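Local coordinates for uncharacterized protein (Legionella pneumophila subsp. pneumophila str. Philadelphia 1, PDB 4R0G), which acts as a guanine-nucleotide exchange factor for the small GTPases Rab5, Rab21 and Rab22, probably through its VPS9-like helical domain, at residues L58-V70 with F146-V158. Numbering follows the deposited sequence.
Sequences LDDIKKFAILYAV and FFTWVKEADSSAV
K63 NZ forms a 3.0 Å salt bridge to D59 OD2, one turn earlier, and a hydrogen bond to the backbone O of R13; a lysine is long enough to reach both. Neither K63 nor D59 joins the apolar contact with 146-158, which has no hydrogen bond across it. Helix 58-70 crosses 146-151 at -63° with axes 8.7 Å apart, and small A65 suits the crossing because V150 CG2 can pack 3.9 Å from its CB. F146 is the knob, set among I61, F64, A65 and Y68; with CG anti to the backbone N (chi1 174°), its ring turns its edge to the face of Y68, planes at 83°. F147 makes a second, offset edge approach to Y68, completing an aromatic cluster. I61 CG2 meets the edge of W149, while K62 lays its aliphatic CE over the five-membered ring, 4.2 Å from its centroid, a CH-pi contact. At the N-cap of helix 155-183, the D154 carboxylate accepts weak bonds from S156 N and A157 N; in the first turn V158, touched by L181 of the second subunit, meets V70. Within the VPS9-like domain, helices 17-20 and 80-101 back F64, and L93 of helix 80-101 also touches F146.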
loop_
_atom_site.group_PDB
_atom_site.type_symbol
_atom_site.label_atom_id
_atom_site.label_comp_id
_atom_site.label_asym_id
_atom_site.label_seq_id
_atom_site.Cartn_x
_atom_site.Cartn_y
_atom_site.Cartn_z
ATOM N N LEU A 58 11.034 -4.378 -28.190
ATOM C CA LEU A 58 10.264 -5.456 -27.614
ATOM C C LEU A 58 10.753 -5.845 -26.217
ATOM O O LEU A 58 9.954 -6.077 -25.301
ATOM C CB LEU A 58 10.259 -6.647 -28.580
ATOM C CG LEU A 58 9.342 -7.818 -28.247
ATOM C CD1 LEU A 58 7.883 -7.356 -28.257
ATOM C CD2 LEU A 58 9.570 -8.945 -29.243
ATOM N N ASP A 59 12.065 -5.898 -26.047
ATOM C CA ASP A 59 12.646 -6.224 -24.753
ATOM C C ASP A 59 12.355 -5.143 -23.684
ATOM O O ASP A 59 12.179 -5.454 -22.508
ATOM C CB ASP A 59 14.152 -6.529 -24.921
ATOM C CG ASP A 59 14.876 -6.722 -23.585
ATOM O OD1 ASP A 59 14.598 -7.772 -22.919
ATOM O OD2 ASP A 59 15.718 -5.831 -23.221
ATOM N N ASP A 60 12.265 -3.884 -24.092
ATOM C CA ASP A 60 11.964 -2.796 -23.150
ATOM C C ASP A 60 10.606 -3.053 -22.524
ATOM O O ASP A 60 10.387 -2.830 -21.334
ATOM C CB ASP A 60 11.933 -1.423 -23.862
ATOM C CG ASP A 60 13.331 -0.855 -24.175
ATOM O OD1 ASP A 60 14.313 -1.632 -24.291
ATOM O OD2 ASP A 60 13.434 0.388 -24.328
ATOM N N ILE A 61 9.694 -3.523 -23.355
ATOM C CA ILE A 61 8.338 -3.837 -22.938
ATOM C C ILE A 61 8.320 -4.995 -21.954
ATOM O O ILE A 61 7.690 -4.909 -20.898
ATOM C CB ILE A 61 7.502 -4.197 -24.176
ATOM C CG1 ILE A 61 7.513 -3.028 -25.136
ATOM C CG2 ILE A 61 6.089 -4.583 -23.822
ATOM C CD1 ILE A 61 6.932 -3.362 -26.438
ATOM N N LYS A 62 9.019 -6.075 -22.296
ATOM C CA LYS A 62 8.989 -7.282 -21.468
ATOM C C LYS A 62 9.595 -7.106 -20.077
ATOM O O LYS A 62 9.159 -7.733 -19.109
ATOM C CB LYS A 62 9.623 -8.464 -22.214
ATOM C CG LYS A 62 8.613 -9.228 -23.055
ATOM C CD LYS A 62 9.156 -10.529 -23.562
ATOM C CE LYS A 62 8.119 -11.247 -24.419
ATOM N NZ LYS A 62 8.710 -12.433 -25.136
ATOM N N LYS A 63 10.605 -6.252 -19.986
ATOM C CA LYS A 63 11.235 -5.979 -18.706
ATOM C C LYS A 63 10.316 -5.069 -17.929
ATOM O O LYS A 63 10.167 -5.193 -16.713
ATOM C CB LYS A 63 12.636 -5.375 -18.882
ATOM C CG LYS A 63 13.714 -6.424 -18.873
ATOM C CD LYS A 63 14.935 -6.001 -19.668
ATOM C CE LYS A 63 15.802 -7.219 -20.034
ATOM N NZ LYS A 63 17.051 -6.834 -20.787
ATOM N N PHE A 64 9.662 -4.174 -18.643
ATOM C CA PHE A 64 8.750 -3.271 -17.978
ATOM C C PHE A 64 7.582 -4.095 -17.426
ATOM O O PHE A 64 6.957 -3.718 -16.422
ATOM C CB PHE A 64 8.289 -2.174 -18.943
ATOM C CG PHE A 64 7.339 -1.212 -18.333
ATOM C CD1 PHE A 64 7.794 -0.252 -17.435
ATOM C CD2 PHE A 64 5.969 -1.274 -18.629
ATOM C CE1 PHE A 64 6.915 0.644 -16.853
ATOM C CE2 PHE A 64 5.068 -0.369 -18.046
ATOM C CZ PHE A 64 5.544 0.582 -17.158
ATOM N N ALA A 65 7.313 -5.240 -18.063
ATOM C CA ALA A 65 6.242 -6.121 -17.596
ATOM C C ALA A 65 6.595 -6.640 -16.208
ATOM O O ALA A 65 5.736 -6.672 -15.306
ATOM C CB ALA A 65 6.006 -7.261 -18.546
ATOM N N ILE A 66 7.858 -7.034 -16.029
ATOM C CA ILE A 66 8.308 -7.491 -14.717
ATOM C C ILE A 66 7.979 -6.415 -13.678
ATOM O O ILE A 66 7.271 -6.688 -12.691
ATOM C CB ILE A 66 9.806 -7.800 -14.688
ATOM C CG1 ILE A 66 10.174 -8.793 -15.788
ATOM C CG2 ILE A 66 10.181 -8.384 -13.378
ATOM C CD1 ILE A 66 11.632 -8.709 -16.195
ATOM N N LEU A 67 8.439 -5.188 -13.941
ATOM C CA LEU A 67 8.211 -4.072 -13.035
ATOM C C LEU A 67 6.733 -3.972 -12.641
ATOM O O LEU A 67 6.397 -3.904 -11.467
ATOM C CB LEU A 67 8.692 -2.770 -13.677
ATOM C CG LEU A 67 9.264 -1.660 -12.767
ATOM C CD1 LEU A 67 8.989 -0.281 -13.349
ATOM C CD2 LEU A 67 8.752 -1.718 -11.342
ATOM N N TYR A 68 5.853 -4.005 -13.629
ATOM C CA TYR A 68 4.420 -3.923 -13.390
ATOM C C TYR A 68 3.908 -5.062 -12.530
ATOM O O TYR A 68 3.165 -4.850 -11.568
ATOM C CB TYR A 68 3.674 -3.978 -14.713
ATOM C CG TYR A 68 2.402 -3.201 -14.664
ATOM C CD1 TYR A 68 2.387 -1.866 -15.024
ATOM C CD2 TYR A 68 1.209 -3.790 -14.236
ATOM C CE1 TYR A 68 1.210 -1.133 -14.979
ATOM C CE2 TYR A 68 0.026 -3.057 -14.174
ATOM C CZ TYR A 68 0.036 -1.733 -14.554
ATOM O OH TYR A 68 -1.108 -0.982 -14.520
ATOM N N ALA A 69 4.272 -6.282 -12.906
ATOM C CA ALA A 69 3.872 -7.458 -12.146
ATOM C C ALA A 69 4.196 -7.231 -10.673
ATOM O O ALA A 69 3.424 -7.591 -9.784
ATOM C CB ALA A 69 4.604 -8.685 -12.660
ATOM N N VAL A 70 5.347 -6.614 -10.426
ATOM C CA VAL A 70 5.732 -6.258 -9.074
ATOM C C VAL A 70 4.757 -5.232 -8.489
ATOM O O VAL A 70 4.334 -5.351 -7.364
ATOM C CB VAL A 70 7.155 -5.704 -9.012
ATOM C CG1 VAL A 70 7.463 -5.287 -7.591
ATOM C CG2 VAL A 70 8.186 -6.736 -9.537
ATOM N N PHE A 146 0.164 -6.744 -23.793
ATOM C CA PHE A 146 1.002 -6.386 -22.654
ATOM C C PHE A 146 0.583 -7.098 -21.384
ATOM O O PHE A 146 1.376 -7.782 -20.753
ATOM C CB PHE A 146 0.987 -4.878 -22.447
ATOM C CG PHE A 146 1.709 -4.421 -21.221
ATOM C CD1 PHE A 146 3.079 -4.471 -21.154
ATOM C CD2 PHE A 146 1.014 -3.902 -20.150
ATOM C CE1 PHE A 146 3.752 -4.038 -20.027
ATOM C CE2 PHE A 146 1.677 -3.463 -19.031
ATOM C CZ PHE A 146 3.052 -3.536 -18.968
ATOM N N PHE A 147 -0.653 -6.886 -20.972
ATOM C CA PHE A 147 -1.129 -7.455 -19.721
ATOM C C PHE A 147 -0.995 -8.975 -19.675
ATOM O O PHE A 147 -0.768 -9.556 -18.608
ATOM C CB PHE A 147 -2.547 -6.986 -19.450
ATOM C CG PHE A 147 -2.625 -5.548 -19.040
ATOM C CD1 PHE A 147 -1.755 -5.045 -18.065
ATOM C CD2 PHE A 147 -3.541 -4.681 -19.633
ATOM C CE1 PHE A 147 -1.805 -3.681 -17.655
ATOM C CE2 PHE A 147 -3.604 -3.323 -19.245
ATOM C CZ PHE A 147 -2.728 -2.824 -18.251
ATOM N N THR A 148 -1.086 -9.612 -20.840
ATOM C CA THR A 148 -0.801 -11.044 -20.948
ATOM C C THR A 148 0.660 -11.332 -20.567
ATOM O O THR A 148 0.945 -12.229 -19.768
ATOM C CB THR A 148 -1.090 -11.569 -22.362
ATOM O OG1 THR A 148 -0.210 -10.911 -23.274
ATOM C CG2 THR A 148 -2.541 -11.287 -22.764
ATOM N N TRP A 149 1.587 -10.579 -21.148
ATOM C CA TRP A 149 2.983 -10.669 -20.735
ATOM C C TRP A 149 3.194 -10.406 -19.235
ATOM O O TRP A 149 4.176 -10.867 -18.644
ATOM C CB TRP A 149 3.849 -9.721 -21.564
ATOM C CG TRP A 149 3.915 -10.143 -22.980
ATOM C CD1 TRP A 149 3.568 -11.361 -23.474
ATOM C CD2 TRP A 149 4.359 -9.359 -24.102
ATOM N NE1 TRP A 149 3.766 -11.392 -24.834
ATOM C CE2 TRP A 149 4.251 -10.177 -25.246
ATOM C CE3 TRP A 149 4.837 -8.049 -24.247
ATOM C CZ2 TRP A 149 4.588 -9.725 -26.523
ATOM C CZ3 TRP A 149 5.171 -7.604 -25.511
ATOM C CH2 TRP A 149 5.042 -8.440 -26.632
ATOM N N VAL A 150 2.284 -9.666 -18.618
ATOM C CA VAL A 150 2.409 -9.410 -17.197
ATOM C C VAL A 150 2.028 -10.656 -16.412
ATOM O O VAL A 150 2.772 -11.081 -15.524
ATOM C CB VAL A 150 1.631 -8.164 -16.769
ATOM C CG1 VAL A 150 1.425 -8.135 -15.258
ATOM C CG2 VAL A 150 2.385 -6.928 -17.230
ATOM N N LYS A 151 0.900 -11.266 -16.770
ATOM C CA LYS A 151 0.543 -12.586 -16.249
ATOM C C LYS A 151 1.637 -13.643 -16.453
ATOM O O LYS A 151 1.764 -14.546 -15.637
ATOM C CB LYS A 151 -0.790 -13.065 -16.833
ATOM C CG LYS A 151 -1.980 -12.250 -16.333
ATOM C CD LYS A 151 -3.311 -13.000 -16.459
ATOM C CE LYS A 151 -4.430 -12.260 -15.716
ATOM N NZ LYS A 151 -5.755 -12.935 -15.839
ATOM N N GLU A 152 2.424 -13.523 -17.520
ATOM C CA GLU A 152 3.451 -14.514 -17.833
ATOM C C GLU A 152 4.837 -14.208 -17.317
ATOM O O GLU A 152 5.747 -14.984 -17.590
ATOM C CB GLU A 152 3.590 -14.699 -19.342
ATOM C CG GLU A 152 2.348 -15.157 -20.031
ATOM C CD GLU A 152 2.475 -15.017 -21.532
ATOM O OE1 GLU A 152 3.636 -14.876 -22.013
ATOM O OE2 GLU A 152 1.418 -15.027 -22.216
ATOM N N ALA A 153 5.019 -13.077 -16.635
ATOM C CA ALA A 153 6.354 -12.645 -16.191
ATOM C C ALA A 153 7.065 -13.717 -15.360
ATOM O O ALA A 153 6.451 -14.343 -14.503
ATOM C CB ALA A 153 6.261 -11.354 -15.397
ATOM N N ASP A 154 8.362 -13.914 -15.601
ATOM C CA ASP A 154 9.133 -14.944 -14.889
ATOM C C ASP A 154 9.001 -14.722 -13.386
ATOM O O ASP A 154 9.381 -13.667 -12.857
ATOM C CB ASP A 154 10.617 -14.859 -15.267
ATOM C CG ASP A 154 11.457 -15.960 -14.630
ATOM O OD1 ASP A 154 10.883 -17.012 -14.273
ATOM O OD2 ASP A 154 12.696 -15.787 -14.497
ATOM N N SER A 155 8.492 -15.739 -12.698
ATOM C CA SER A 155 8.311 -15.674 -11.252
ATOM C C SER A 155 9.664 -15.478 -10.562
ATOM O O SER A 155 9.762 -14.767 -9.566
ATOM C CB SER A 155 7.628 -16.939 -10.772
ATOM O OG SER A 155 8.235 -18.052 -11.407
ATOM N N SER A 156 10.710 -16.075 -11.119
ATOM C CA SER A 156 12.052 -15.830 -10.619
ATOM C C SER A 156 12.376 -14.342 -10.688
ATOM O O SER A 156 12.732 -13.748 -9.676
ATOM C CB SER A 156 13.091 -16.642 -11.402
ATOM O OG SER A 156 12.860 -18.037 -11.276
ATOM N N ALA A 157 12.214 -13.747 -11.873
ATOM C CA ALA A 157 12.674 -12.376 -12.138
ATOM C C ALA A 157 11.909 -11.326 -11.360
ATOM O O ALA A 157 12.465 -10.269 -11.015
ATOM C CB ALA A 157 12.575 -12.063 -13.594
ATOM N N VAL A 158 10.620 -11.613 -11.154
ATOM C CA VAL A 158 9.693 -10.740 -10.449
ATOM C C VAL A 158 10.021 -10.769 -8.984
ATOM O O VAL A 158 10.180 -9.730 -8.359
ATOM C CB VAL A 158 8.249 -11.232 -10.606
ATOM C CG1 VAL A 158 7.318 -10.396 -9.764
ATOM C CG2 VAL A 158 7.844 -11.209 -12.074
#